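Local coordinates for probable hydrolase (Pseudomonas aeruginosa, PDB 7AL6), which is of unknown function but has the alpha/beta hydrolase fold and is probably a hydrolase, possibly a lipolytic one, at residues F43-P48 against A271-V276. Sequence-based numbering, arbitrary orientation.
Sequences FSRLAP and AGAQAV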
ATOM      1  N   PHE A  43       7.895  28.824   4.398  1.00 26.25           N
ATOM      2  CA  PHE A  43       7.398  30.012   3.669  1.00 23.99           C
ATOM      3  C   PHE A  43       6.370  30.823   4.468  1.00 25.88           C
ATOM      4  O   PHE A  43       5.777  31.706   3.901  1.00 26.47           O
ATOM      5  CB  PHE A  43       6.878  29.570   2.304  1.00 26.37           C
ATOM      6  CG  PHE A  43       7.920  28.888   1.461  1.00 24.54           C
ATOM      7  CD1 PHE A  43       8.857  29.623   0.771  1.00 28.39           C
ATOM      8  CD2 PHE A  43       8.003  27.513   1.401  1.00 22.95           C
ATOM      9  CE1 PHE A  43       9.831  28.997   0.018  1.00 29.06           C
ATOM     10  CE2 PHE A  43       8.980  26.890   0.647  1.00 28.24           C
ATOM     11  CZ  PHE A  43       9.898  27.634  -0.038  1.00 24.14           C
ATOM     12  N   SER A  44       6.212  30.572   5.756  1.00 24.11           N
ATOM     13  CA  SER A  44       5.180  31.224   6.603  1.00 31.37           C
ATOM     14  C   SER A  44       5.385  32.742   6.657  1.00 33.45           C
ATOM     15  O   SER A  44       4.420  33.434   6.707  1.00 30.17           O
ATOM     16  CB  SER A  44       5.072  30.616   7.972  1.00 28.98           C
ATOM     17  OG  SER A  44       6.287  30.651   8.669  1.00 31.26           O
ATOM     18  N   ARG A  45       6.612  33.225   6.661  1.00 31.67           N
ATOM     19  CA  ARG A  45       6.883  34.680   6.702  1.00 37.56           C
ATOM     20  C   ARG A  45       6.899  35.278   5.285  1.00 31.32           C
ATOM     21  O   ARG A  45       6.432  36.368   5.105  1.00 30.13           O
ATOM     22  CB  ARG A  45       8.231  34.956   7.358  1.00 31.31           C
ATOM     23  CG  ARG A  45       8.365  34.521   8.802  1.00 33.97           C
ATOM     24  CD  ARG A  45       9.535  35.266   9.384  1.00 35.26           C
ATOM     25  NE  ARG A  45      10.101  34.669  10.559  1.00 39.56           N
ATOM     26  CZ  ARG A  45       9.939  35.140  11.772  1.00 38.50           C
ATOM     27  NH1 ARG A  45       9.214  36.218  11.965  1.00 39.26           N
ATOM     28  NH2 ARG A  45      10.495  34.531  12.788  1.00 33.87           N
ATOM     29  N   LEU A  46       7.529  34.593   4.345  1.00 33.32           N
ATOM     30  CA  LEU A  46       7.737  35.077   2.961  1.00 27.26           C
ATOM     31  C   LEU A  46       6.487  35.105   2.087  1.00 33.79           C
ATOM     32  O   LEU A  46       6.204  36.137   1.567  1.00 26.39           O
ATOM     33  CB  LEU A  46       8.788  34.178   2.322  1.00 29.65           C
ATOM     34  CG  LEU A  46       9.134  34.521   0.887  1.00 27.60           C
ATOM     35  CD1 LEU A  46       9.374  36.003   0.752  1.00 29.08           C
ATOM     36  CD2 LEU A  46      10.325  33.722   0.421  1.00 32.64           C
ATOM     37  N   ALA A  47       5.708  34.035   2.047  1.00 29.20           N
ATOM     38  CA  ALA A  47       4.587  33.899   1.098  1.00 28.39           C
ATOM     39  C   ALA A  47       3.564  35.005   1.317  1.00 33.25           C
ATOM     40  O   ALA A  47       3.122  35.561   0.348  1.00 31.04           O
ATOM     41  CB  ALA A  47       3.953  32.541   1.186  1.00 29.69           C
ATOM     42  N   PRO A  48       3.156  35.386   2.535  1.00 29.64           N
ATOM     43  CA  PRO A  48       2.162  36.426   2.704  1.00 30.78           C
ATOM     44  C   PRO A  48       2.600  37.786   2.148  1.00 36.42           C
ATOM     45  O   PRO A  48       1.771  38.554   1.879  1.00 35.60           O
ATOM     46  CB  PRO A  48       1.970  36.519   4.217  1.00 34.58           C
ATOM     47  CG  PRO A  48       2.426  35.203   4.717  1.00 34.41           C
ATOM     48  CD  PRO A  48       3.558  34.818   3.799  1.00 32.55           C
ATOM     49  N   ALA A 271      13.044  40.608   9.329  1.00 38.20           N
ATOM     50  CA  ALA A 271      13.986  41.382   8.527  1.00 41.85           C
ATOM     51  C   ALA A 271      14.422  40.607   7.286  1.00 39.56           C
ATOM     52  O   ALA A 271      14.408  41.137   6.182  1.00 32.35           O
ATOM     53  CB  ALA A 271      15.212  41.764   9.363  1.00 45.11           C
ATOM     54  N   GLY A 272      14.817  39.345   7.452  1.00 31.63           N
ATOM     55  CA  GLY A 272      15.134  38.536   6.293  1.00 29.16           C
ATOM     56  C   GLY A 272      13.932  38.315   5.401  1.00 31.47           C
ATOM     57  O   GLY A 272      14.027  38.436   4.180  1.00 30.43           O
ATOM     58  N   ALA A 273      12.774  38.003   6.000  1.00 33.39           N
ATOM     59  CA  ALA A 273      11.593  37.745   5.191  1.00 31.67           C
ATOM     60  C   ALA A 273      11.312  38.919   4.282  1.00 34.07           C
ATOM     61  O   ALA A 273      10.989  38.748   3.100  1.00 28.75           O
ATOM     62  CB  ALA A 273      10.374  37.472   6.077  1.00 33.90           C
ATOM     63  N   GLN A 274      11.406  40.130   4.823  1.00 29.16           N
ATOM     64  CA  GLN A 274      11.048  41.308   4.038  1.00 34.76           C
ATOM     65  C   GLN A 274      12.033  41.539   2.903  1.00 25.39           C
ATOM     66  O   GLN A 274      11.655  41.980   1.817  1.00 35.79           O
ATOM     67  CB  GLN A 274      11.039  42.549   4.921  1.00 37.66           C
ATOM     68  CG  GLN A 274       9.758  42.780   5.653  1.00 57.91           C
ATOM     69  CD  GLN A 274       9.916  43.786   6.784  1.00 63.41           C
ATOM     70  OE1 GLN A 274       9.280  43.657   7.829  1.00 67.31           O
ATOM     71  NE2 GLN A 274      10.759  44.792   6.577  1.00 69.31           N
ATOM     72  N   ALA A 275      13.310  41.354   3.193  1.00 33.30           N
ATOM     73  CA  ALA A 275      14.329  41.616   2.203  1.00 36.67           C
ATOM     74  C   ALA A 275      14.219  40.616   1.075  1.00 31.31           C
ATOM     75  O   ALA A 275      14.274  40.998  -0.086  1.00 26.69           O
ATOM     76  CB  ALA A 275      15.705  41.555   2.843  1.00 29.86           C
ATOM     77  N   VAL A 276      14.043  39.330   1.395  1.00 28.04           N
ATOM     78  CA  VAL A 276      13.793  38.372   0.325  1.00 27.87           C
ATOM     79  C   VAL A 276      12.538  38.748  -0.438  1.00 26.46           C
ATOM     80  O   VAL A 276      12.511  38.739  -1.675  1.00 29.38           O
ATOM     81  CB  VAL A 276      13.722  36.938   0.885  1.00 33.57           C
ATOM     82  CG1 VAL A 276      13.337  35.982  -0.253  1.00 29.17           C
ATOM     83  CG2 VAL A 276      15.065  36.563   1.506  1.00 27.22           C
TER
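The guanidinium plane of Arg45 lies beyond the apolar contact that its CB makes with Ala273 CB, and neither face carries an atom of 271-276: Arg45 CZ stays 6.2 Å from CB of Ala273. All three of its nitrogens are engaged from beyond the two segments, NE by the backbone oxygen of Leu267, NH1 and NH2 in salt bridges with Glu270 and Glu180. Two carboxylates and a carbonyl thus restrain the rotation of this buried side chain and probably balance its charge; a triethylene glycol molecule, probably from the crystallisation liquor, lies about 4 Å from the Arg45 side chain (nearest atoms). Nearer the backbone than that polar end the contact is apolar, with Arg45 CB against Ala273 CB at 3.5 Å and Arg45 CD at 4.1 Å from the same methyl. The backbones come closest at Leu46 CA and Ala273 CA, 5.2 Å apart, an approach consistent with the small Ala273 side chain. In the alpha/beta hydrolase fold, identified here by the sheet order 1-2-4-3-5-6-7-8, residues 43-48 lie in the connection from strand 28-33 to its parallel neighbour 53-58, while 271-276 belongs to helix 270-284, which follows the last strand. The two parts, 223 residues apart at their closest ends, pack without a hydrogen bond between them, burying 177 Å² summed over both sides. Leu46 supplies the second point of contact: with CG anti to the backbone N (chi1 180°), its branches reach the helix, CD2 resting 3.8 Å from Val276 CG1. The two side chains cross at about a right angle, and Leu46 CD1 is 4.1 Å from that same Val276 CG1. One helical turn back, CD1 also lies 4.0 Å from Ala273 O, a van der Waals approach; Leu265 packs on Val276 from helix 265-268.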